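Trm112p-like protein (Encephalitozoon cuniculi, PDB 3Q87) probably acts as a zinc-binding activator subunit that partners the Mtq2 methyltransferase in methylating the translation termination factor eRF1. Local coordinates at residues 54-59 with 88-93; 38-43 with 74-79. All coordinates share one frame; numbering follows the deposited sequence.

Interaction 1. Residues 54-59 with 88-93; sequences KSLVNS and EFLFGI
With CG of Phe89 trans to the backbone nitrogen (chi1 -175°), the benzyl group reaches straight out from its helix toward Leu56 and Val57 on the facing one. The position of Leu56 on its own helix aims CB at Phe89, and its first torsion, which puts CG on the N side of the backbone (chi1 -79°), directs CG and the methyls, with CD1 going to Leu90. Leu56 thus touches two partners with different atoms, CB and CD1. Leu56 CB lies at the edge of the Phe89 ring, in its plane, 3.8 Å from Phe89 CE2, while Leu56 CD1 meets Leu90 CD2 at 3.7 Å. The CB of Leu90 does not point at the facing helix, but its branched end comes nearer, through CD2, and the two leucines cross at about a right angle. Val57 CG2 approaches Phe89 CZ at 4.0 Å, and these two side chains also cross nearly at right angles.

These residues join helix 42-59 to helix 84-91 inside the helical part of a Trm112-type protein, which is built beside a separate zinc-bearing part. The CA atoms of Leu56 and Leu90 remain 9.2 Å apart, a spacing bridged by side chains alone, since no hydrogen bond runs between the segments. A long, flat phenylalanine suits such a gap: it spans from one helix to the other, where Leu56 CB and Val57 CG2 meet neighbouring atoms of the ring, CE2 and CZ. Leu56 and Leu90 also share Phe45 as a neighbour, and Leu56 continues onto Pro3 and Leu6, so it is surrounded by apolar groups. Val57, partly exposed, also packs on Leu68 of a loop; its short branched side chain offers CG2 to the ring.

Interaction 2. Residues 38-43 with 74-79; sequences KIFNKH and SSFVEN
Phe40 and Phe76 reach for each other from opposite directions, and their rings meet rim to rim: Phe40 CZ is 3.9 Å from Phe76 CE1, and Phe40 CE2 is 4.0 Å from Phe76 CZ. Phe76 CE1 sits at the edge of the Phe40 ring, near its plane. The two planes are inclined at roughly 30°, so the pair is neither T-shaped nor stacked face on face. Phe76 gets there because its CG is trans to the backbone nitrogen (chi1 167°), which sends the ring out of helix 70-78. Lys42 fills the corner between the two. Its CG lies 3.4 Å above the plane of the Phe40 ring, shifted toward the rim, and the same atom stands at the edge of Phe76, 4.2 Å from CZ of that ring. An inverse gamma turn centred on Asn41, with a weak bond from Lys42 N to Phe40 O, helps to bring Phe40 and Lys42 together near the start of helix 42-59.

Lysine suits this partly exposed position because its methylenes can lie against aromatic carbon while its ammonium travels on, to a salt bridge with Asp83 OD1 and a hydrogen bond with Pro80 O. Between the segments themselves the cohesion is thus apolar, with the charge settled outside the aromatic pair.

Interaction 1 and interaction 2 lie about 13 Å apart between centres and draw on the same helix, 42-59: its last turns serve the first, its beginning the second. Their segments alternate along the chain. Helices 70-78 and 84-91, which follow each other in sequence, are both packed against this part of the fold. The two contacts also touch directly, through Leu90 CD1, 3.7 Å from Phe40 CD2, and through Phe91 on the aliphatic part of Lys38, where Phe91 CB lies 3.5 Å from Lys38 CD. Both lie away from the zinc site. The methyltransferase subunit borders this junction, with its Thr46 packing on Phe91 and hydrogen-bonding Ile39 N.

Interaction 1. Residues 54-59 with 88-93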
loop_
_atom_site.group_PDB
_atom_site.type_symbol
_atom_site.label_atom_id
_atom_site.label_comp_id
_atom_site.label_asym_id
_atom_site.label_seq_id
_atom_site.Cartn_x
_atom_site.Cartn_y
_atom_site.Cartn_z
ATOM N N LYS A 54 15.468 9.274 -13.836
ATOM C CA LYS A 54 16.913 9.249 -14.021
ATOM C C LYS A 54 17.584 8.397 -12.956
ATOM O O LYS A 54 18.484 7.619 -13.245
ATOM C CB LYS A 54 17.476 10.670 -13.964
ATOM C CG LYS A 54 17.063 11.546 -15.122
ATOM C CD LYS A 54 17.637 12.955 -14.963
ATOM C CE LYS A 54 17.335 13.822 -16.185
ATOM N NZ LYS A 54 17.426 15.284 -15.892
ATOM N N SER A 55 17.146 8.559 -11.715
ATOM C CA SER A 55 17.653 7.753 -10.606
ATOM C C SER A 55 17.403 6.256 -10.834
ATOM O O SER A 55 18.298 5.428 -10.666
ATOM C CB SER A 55 17.004 8.207 -9.292
ATOM O OG SER A 55 17.529 7.496 -8.180
ATOM N N LEU A 56 16.173 5.913 -11.205
ATOM C CA LEU A 56 15.831 4.535 -11.523
ATOM C C LEU A 56 16.647 3.998 -12.695
ATOM O O LEU A 56 17.142 2.874 -12.646
ATOM C CB LEU A 56 14.340 4.415 -11.845
ATOM C CG LEU A 56 13.423 4.384 -10.622
ATOM C CD1 LEU A 56 11.957 4.573 -11.022
ATOM C CD2 LEU A 56 13.631 3.073 -9.870
ATOM N N VAL A 57 16.776 4.787 -13.757
ATOM C CA VAL A 57 17.489 4.305 -14.939
ATOM C C VAL A 57 18.932 3.958 -14.587
ATOM O O VAL A 57 19.471 2.948 -15.035
ATOM C CB VAL A 57 17.435 5.306 -16.095
ATOM C CG1 VAL A 57 18.616 5.100 -17.031
ATOM C CG2 VAL A 57 16.117 5.158 -16.845
ATOM N N ASN A 58 19.538 4.795 -13.752
ATOM C CA ASN A 58 20.876 4.539 -13.239
ATOM C C ASN A 58 20.939 3.287 -12.373
ATOM O O ASN A 58 21.861 2.487 -12.500
ATOM C CB ASN A 58 21.371 5.731 -12.430
ATOM C CG ASN A 58 22.818 5.600 -12.050
ATOM O OD1 ASN A 58 23.638 5.160 -12.854
ATOM N ND2 ASN A 58 23.148 5.978 -10.820
ATOM N N SER A 59 19.960 3.125 -11.485
ATOM C CA SER A 59 19.912 1.955 -10.618
ATOM C C SER A 59 19.777 0.660 -11.416
ATOM O O SER A 59 20.272 -0.396 -11.001
ATOM C CB SER A 59 18.747 2.074 -9.624
ATOM O OG SER A 59 18.950 3.155 -8.729
ATOM N N GLU A 88 5.628 1.249 -19.150
ATOM C CA GLU A 88 6.283 -0.001 -19.482
ATOM C C GLU A 88 7.516 -0.203 -18.600
ATOM O O GLU A 88 7.817 -1.315 -18.173
ATOM C CB GLU A 88 6.670 0.020 -20.961
ATOM C CG GLU A 88 7.165 -1.297 -21.526
ATOM C CD GLU A 88 7.349 -1.236 -23.035
ATOM O OE1 GLU A 88 6.473 -0.655 -23.718
ATOM O OE2 GLU A 88 8.367 -1.766 -23.532
ATOM N N PHE A 89 8.233 0.882 -18.330
ATOM C CA PHE A 89 9.399 0.811 -17.461
ATOM C C PHE A 89 8.965 0.639 -15.997
ATOM O O PHE A 89 9.524 -0.174 -15.268
ATOM C CB PHE A 89 10.250 2.077 -17.633
ATOM C CG PHE A 89 11.554 2.065 -16.868
ATOM C CD1 PHE A 89 12.656 1.378 -17.353
ATOM C CD2 PHE A 89 11.687 2.786 -15.683
ATOM C CE1 PHE A 89 13.863 1.384 -16.664
ATOM C CE2 PHE A 89 12.890 2.801 -14.987
ATOM C CZ PHE A 89 13.981 2.094 -15.479
ATOM N N LEU A 90 7.947 1.382 -15.588
ATOM C CA LEU A 90 7.586 1.439 -14.169
ATOM C C LEU A 90 6.752 0.234 -13.720
ATOM O O LEU A 90 6.733 -0.118 -12.539
ATOM C CB LEU A 90 6.874 2.754 -13.853
ATOM C CG LEU A 90 7.713 4.038 -13.954
ATOM C CD1 LEU A 90 6.864 5.283 -13.722
ATOM C CD2 LEU A 90 8.898 4.026 -12.983
ATOM N N PHE A 91 6.074 -0.401 -14.670
ATOM C CA PHE A 91 5.207 -1.527 -14.364
ATOM C C PHE A 91 5.745 -2.807 -14.959
ATOM O O PHE A 91 5.309 -3.894 -14.598
ATOM C CB PHE A 91 3.788 -1.277 -14.889
ATOM C CG PHE A 91 3.003 -0.293 -14.070
ATOM C CD1 PHE A 91 2.212 -0.723 -13.011
ATOM C CD2 PHE A 91 3.061 1.067 -14.351
ATOM C CE1 PHE A 91 1.496 0.186 -12.246
ATOM C CE2 PHE A 91 2.352 1.981 -13.589
ATOM C CZ PHE A 91 1.564 1.539 -12.537
ATOM N N GLY A 92 6.693 -2.674 -15.881
ATOM C CA GLY A 92 7.174 -3.813 -16.640
ATOM C C GLY A 92 8.466 -4.402 -16.117
ATOM O O GLY A 92 9.043 -5.295 -16.732
ATOM N N ILE A 93 8.926 -3.900 -14.976
ATOM C CA ILE A 93 10.107 -4.452 -14.331
ATOM C C ILE A 93 9.800 -4.780 -12.885
ATOM O O ILE A 93 9.098 -4.034 -12.214
ATOM C CB ILE A 93 11.269 -3.450 -14.329
ATOM C CG1 ILE A 93 11.628 -3.033 -15.758
ATOM C CG2 ILE A 93 12.476 -4.047 -13.618
ATOM C CD1 ILE A 93 12.707 -1.965 -15.821
#

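Interaction 2. Residues 38-43 with 74-79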
loop_
_atom_site.group_PDB
_atom_site.type_symbol
_atom_site.label_atom_id
_atom_site.label_comp_id
_atom_site.label_asym_id
_atom_site.label_seq_id
_atom_site.Cartn_x
_atom_site.Cartn_y
_atom_site.Cartn_z
ATOM N N LYS A 38 -3.073 0.314 -14.619
ATOM C CA LYS A 38 -1.736 0.783 -14.291
ATOM C C LYS A 38 -1.773 2.275 -14.069
ATOM O O LYS A 38 -1.476 3.050 -14.966
ATOM C CB LYS A 38 -0.753 0.468 -15.425
ATOM C CG LYS A 38 -0.287 -0.980 -15.476
ATOM C CD LYS A 38 0.739 -1.203 -16.586
ATOM C CE LYS A 38 0.075 -1.601 -17.883
ATOM N NZ LYS A 38 -0.441 -3.001 -17.812
ATOM N N ILE A 39 -2.147 2.679 -12.866
ATOM C CA ILE A 39 -2.145 4.079 -12.510
ATOM C C ILE A 39 -0.910 4.378 -11.659
ATOM O O ILE A 39 -0.603 3.632 -10.726
ATOM C CB ILE A 39 -3.407 4.406 -11.731
ATOM C CG1 ILE A 39 -4.629 3.970 -12.544
ATOM C CG2 ILE A 39 -3.481 5.881 -11.409
ATOM C CD1 ILE A 39 -5.915 4.242 -11.859
ATOM N N PHE A 40 -0.186 5.442 -12.001
ATOM C CA PHE A 40 0.938 5.898 -11.171
ATOM C C PHE A 40 0.910 7.395 -10.854
ATOM O O PHE A 40 0.148 8.158 -11.446
ATOM C CB PHE A 40 2.286 5.473 -11.770
ATOM C CG PHE A 40 2.666 6.202 -13.040
ATOM C CD1 PHE A 40 2.020 5.927 -14.245
ATOM C CD2 PHE A 40 3.704 7.128 -13.037
ATOM C CE1 PHE A 40 2.382 6.585 -15.422
ATOM C CE2 PHE A 40 4.078 7.789 -14.217
ATOM C CZ PHE A 40 3.413 7.514 -15.406
ATOM N N ASN A 41 1.732 7.801 -9.890
ATOM C CA ASN A 41 1.796 9.186 -9.435
ATOM C C ASN A 41 2.750 9.987 -10.309
ATOM O O ASN A 41 3.925 10.198 -9.968
ATOM C CB ASN A 41 2.226 9.220 -7.973
ATOM C CG ASN A 41 1.391 8.293 -7.124
ATOM O OD1 ASN A 41 0.256 8.612 -6.776
ATOM N ND2 ASN A 41 1.934 7.118 -6.816
ATOM N N LYS A 42 2.228 10.407 -11.456
ATOM C CA LYS A 42 3.028 11.043 -12.493
ATOM C C LYS A 42 3.923 12.166 -11.970
ATOM O O LYS A 42 5.107 12.204 -12.288
ATOM C CB LYS A 42 2.127 11.521 -13.631
ATOM C CG LYS A 42 1.635 10.379 -14.491
ATOM C CD LYS A 42 0.659 10.836 -15.558
ATOM C CE LYS A 42 0.455 9.731 -16.582
ATOM N NZ LYS A 42 -0.274 10.193 -17.790
ATOM N N HIS A 43 3.371 13.055 -11.153
ATOM C CA HIS A 43 4.143 14.171 -10.625
ATOM C C HIS A 43 5.422 13.736 -9.894
ATOM O O HIS A 43 6.422 14.473 -9.881
ATOM C CB HIS A 43 3.281 15.038 -9.711
ATOM C CG HIS A 43 2.999 14.416 -8.381
ATOM N ND1 HIS A 43 3.614 14.838 -7.221
ATOM C CD2 HIS A 43 2.169 13.407 -8.024
ATOM C CE1 HIS A 43 3.175 14.116 -6.206
ATOM N NE2 HIS A 43 2.297 13.239 -6.666
ATOM N N SER A 74 12.729 12.995 -21.139
ATOM C CA SER A 74 12.487 14.406 -21.422
ATOM C C SER A 74 11.115 14.588 -22.053
ATOM O O SER A 74 10.350 15.463 -21.656
ATOM C CB SER A 74 13.567 14.955 -22.357
ATOM O OG SER A 74 13.657 14.171 -23.538
ATOM N N SER A 75 10.802 13.745 -23.029
ATOM C CA SER A 75 9.505 13.819 -23.684
ATOM C C SER A 75 8.353 13.562 -22.708
ATOM O O SER A 75 7.313 14.211 -22.797
ATOM C CB SER A 75 9.440 12.880 -24.893
ATOM O OG SER A 75 9.552 11.525 -24.505
ATOM N N PHE A 76 8.534 12.630 -21.773
ATOM C CA PHE A 76 7.501 12.378 -20.767
ATOM C C PHE A 76 7.299 13.602 -19.888
ATOM O O PHE A 76 6.173 13.953 -19.531
ATOM C CB PHE A 76 7.835 11.166 -19.891
ATOM C CG PHE A 76 6.974 11.062 -18.656
ATOM C CD1 PHE A 76 5.726 10.463 -18.711
ATOM C CD2 PHE A 76 7.404 11.589 -17.447
ATOM C CE1 PHE A 76 4.931 10.377 -17.580
ATOM C CE2 PHE A 76 6.619 11.500 -16.315
ATOM C CZ PHE A 76 5.377 10.897 -16.383
ATOM N N VAL A 77 8.401 14.244 -19.528
ATOM C CA VAL A 77 8.334 15.496 -18.787
ATOM C C VAL A 77 7.578 16.563 -19.597
ATOM O O VAL A 77 6.816 17.353 -19.031
ATOM C CB VAL A 77 9.739 16.004 -18.414
ATOM C CG1 VAL A 77 9.642 17.231 -17.536
ATOM C CG2 VAL A 77 10.531 14.906 -17.711
ATOM N N GLU A 78 7.781 16.580 -20.917
ATOM C CA GLU A 78 7.043 17.509 -21.775
ATOM C C GLU A 78 5.572 17.138 -21.748
ATOM O O GLU A 78 4.737 17.844 -21.181
ATOM C CB GLU A 78 7.495 17.441 -23.241
ATOM C CG GLU A 78 8.984 17.304 -23.521
ATOM C CD GLU A 78 9.277 17.263 -25.026
ATOM O OE1 GLU A 78 9.920 16.298 -25.499
ATOM O OE2 GLU A 78 8.843 18.193 -25.741
ATOM N N ASN A 79 5.279 16.013 -22.393
ATOM C CA ASN A 79 3.928 15.497 -22.534
ATOM C C ASN A 79 3.732 14.269 -21.652
ATOM O O ASN A 79 3.919 13.139 -22.111
ATOM C CB ASN A 79 3.673 15.135 -23.999
ATOM C CG ASN A 79 2.315 14.494 -24.221
ATOM O OD1 ASN A 79 1.401 14.636 -23.406
ATOM N ND2 ASN A 79 2.177 13.788 -25.338
#